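Local coordinates for 3-keto-5-aminohexanoate cleavage protein (Burkholderia xenovorans LB400, PDB 3E02), which probably cleaves beta-keto acids such as 3-keto-5-aminohexanoate, using a bound zinc ion, at residues Arg278-Arg281 with Arg282-Glu285. Residues are numbered along the deposited sequence; the frame is centred on the assembly and turned at random.
With EDO (1,2-ethanediol), chain L.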
loop_
_atom_site.group_PDB
_atom_site.type_symbol
_atom_site.label_atom_id
_atom_site.label_comp_id
_atom_site.label_asym_id
_atom_site.label_seq_id
_atom_site.Cartn_x
_atom_site.Cartn_y
_atom_site.Cartn_z
ATOM N N ARG A 278 -19.373 -7.004 24.375
ATOM C CA ARG A 278 -18.656 -8.050 25.114
ATOM C C ARG A 278 -17.642 -8.773 24.232
ATOM O O ARG A 278 -16.494 -8.990 24.666
ATOM C CB ARG A 278 -19.615 -9.062 25.765
ATOM C CG ARG A 278 -20.319 -8.505 26.995
ATOM C CD ARG A 278 -20.918 -9.585 27.835
ATOM N NE ARG A 278 -22.013 -10.284 27.173
ATOM C CZ ARG A 278 -23.283 -9.862 27.109
ATOM N NH1 ARG A 278 -23.695 -8.729 27.671
ATOM N NH2 ARG A 278 -24.175 -10.612 26.472
ATOM N N LYS A 279 -18.036 -9.089 22.994
ATOM C CA LYS A 279 -17.134 -9.798 22.069
ATOM C C LYS A 279 -15.875 -9.006 21.723
ATOM O O LYS A 279 -14.764 -9.538 21.846
ATOM C CB LYS A 279 -17.848 -10.258 20.788
ATOM C CG LYS A 279 -16.897 -10.906 19.775
ATOM C CD LYS A 279 -17.604 -11.574 18.616
ATOM C CE LYS A 279 -18.197 -12.896 18.989
ATOM N NZ LYS A 279 -18.617 -13.699 17.806
ATOM N N ILE A 280 -16.037 -7.758 21.289
ATOM C CA ILE A 280 -14.872 -6.945 20.931
ATOM C C ILE A 280 -13.977 -6.702 22.147
ATOM O O ILE A 280 -12.749 -6.727 22.018
ATOM C CB ILE A 280 -15.211 -5.642 20.150
ATOM C CG1 ILE A 280 -13.923 -5.026 19.537
ATOM C CG2 ILE A 280 -16.024 -4.655 21.006
ATOM C CD1 ILE A 280 -13.057 -6.032 18.683
ATOM N N ARG A 281 -14.583 -6.552 23.328
ATOM C CA ARG A 281 -13.815 -6.417 24.562
ATOM C C ARG A 281 -13.004 -7.679 24.861
ATOM O O ARG A 281 -11.844 -7.562 25.272
ATOM C CB ARG A 281 -14.710 -6.062 25.738
ATOM C CG ARG A 281 -13.916 -5.807 26.995
ATOM C CD ARG A 281 -14.797 -5.314 28.082
ATOM N NE ARG A 281 -14.016 -4.920 29.253
ATOM C CZ ARG A 281 -14.528 -4.385 30.358
ATOM N NH1 ARG A 281 -15.840 -4.175 30.477
ATOM N NH2 ARG A 281 -13.710 -4.060 31.363
ATOM N N ARG A 282 -13.589 -8.867 24.657
ATOM C CA ARG A 282 -12.827 -10.124 24.834
ATOM C C ARG A 282 -11.624 -10.201 23.873
ATOM O O ARG A 282 -10.517 -10.516 24.305
ATOM C CB ARG A 282 -13.696 -11.365 24.683
ATOM C CG ARG A 282 -14.673 -11.565 25.847
ATOM C CD ARG A 282 -15.260 -12.933 25.839
ATOM N NE ARG A 282 -15.945 -13.253 24.589
ATOM C CZ ARG A 282 -17.191 -12.920 24.269
ATOM N NH1 ARG A 282 -17.984 -12.276 25.114
ATOM N NH2 ARG A 282 -17.661 -13.284 23.086
ATOM N N ILE A 283 -11.847 -9.856 22.603
ATOM C CA ILE A 283 -10.792 -9.853 21.579
ATOM C C ILE A 283 -9.654 -8.890 21.997
ATOM O O ILE A 283 -8.475 -9.268 21.986
ATOM C CB ILE A 283 -11.344 -9.486 20.168
ATOM C CG1 ILE A 283 -12.292 -10.575 19.634
ATOM C CG2 ILE A 283 -10.196 -9.297 19.200
ATOM C CD1 ILE A 283 -13.101 -10.193 18.362
ATOM N N ILE A 284 -10.024 -7.654 22.352
ATOM C CA ILE A 284 -9.103 -6.623 22.872
ATOM C C ILE A 284 -8.245 -7.162 24.024
ATOM O O ILE A 284 -7.012 -7.011 24.031
ATOM C CB ILE A 284 -9.914 -5.336 23.301
ATOM C CG1 ILE A 284 -10.355 -4.580 22.050
ATOM C CG2 ILE A 284 -9.108 -4.381 24.232
ATOM C CD1 ILE A 284 -11.374 -3.456 22.331
ATOM N N GLU A 285 -8.902 -7.834 24.965
ATOM C CA GLU A 285 -8.223 -8.401 26.126
ATOM C C GLU A 285 -7.284 -9.543 25.741
ATOM O O GLU A 285 -6.180 -9.622 26.288
ATOM C CB GLU A 285 -9.238 -8.803 27.194
ATOM C CG GLU A 285 -9.859 -7.542 27.836
ATOM C CD GLU A 285 -11.050 -7.809 28.755
ATOM O OE1 GLU A 285 -11.452 -8.988 28.942
ATOM O OE2 GLU A 285 -11.586 -6.801 29.278
HETATM C C1 EDO L . -21.983 -13.542 24.710
HETATM O O1 EDO L . -23.326 -13.548 25.225
HETATM C C2 EDO L . -21.464 -12.106 24.642
HETATM O O2 EDO L . -20.766 -11.748 23.441
#
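The guanidinium of R282 folds back over the helix and lies over K279 CA, which is 3.6 Å above its plane and offset toward the rim. CG of R282 lies anti to the carbonyl carbon (chi1 -71°), which sends the chain toward the start of the helix, and a bend at chi3 lays the guanidinium over K279. One 1,2-ethanediol molecule, probably from the crystallisation liquor, bridges R282 and R278. Its O2 sits at the edge of the R282 guanidinium and takes weak hydrogen bonds from NH1 and NH2. Its O1 takes another weak but nearly straight bond from R278 NH2, at 3.3 Å. The two like charges stay apart, with R278 NE 4.9 Å from R282 NH1. The stronger partner of R282 is E286 of the second subunit, which forms a salt bridge with NE, while K279 NZ hydrogen-bonds to the backbone O of that same E286 and to S264 O.

One turn on, R281 and E285 form an i to i+4 salt bridge. R281 NE donates to E285 OE2 at 3.1 Å, on the syn side but well out of the carboxylate plane. OE2 is also tilted from the guanidinium plane. The bond is bent, at 138°, and the two flat groups are 72° apart. The R281 chain is extended from CG to NE, and this carries NE past OE2; NH1 hydrogen-bonds to A44 O.

The opposite side of the helix is apolar and buried. I280 CD1 touches I283 CB at 4.1 Å, and I280 CG1 meets I284 CD1 at the same distance. I280 packs on strand 253-256 and, with I283, on helix 240-249. Four backbone i to i+4 hydrogen bonds, from R282 N to R278 O through E285 N to R281 O, hold the turns. This is an amphipathic alpha-helix on the outside of a TIM-type barrel, its polar face partly used in a subunit interface.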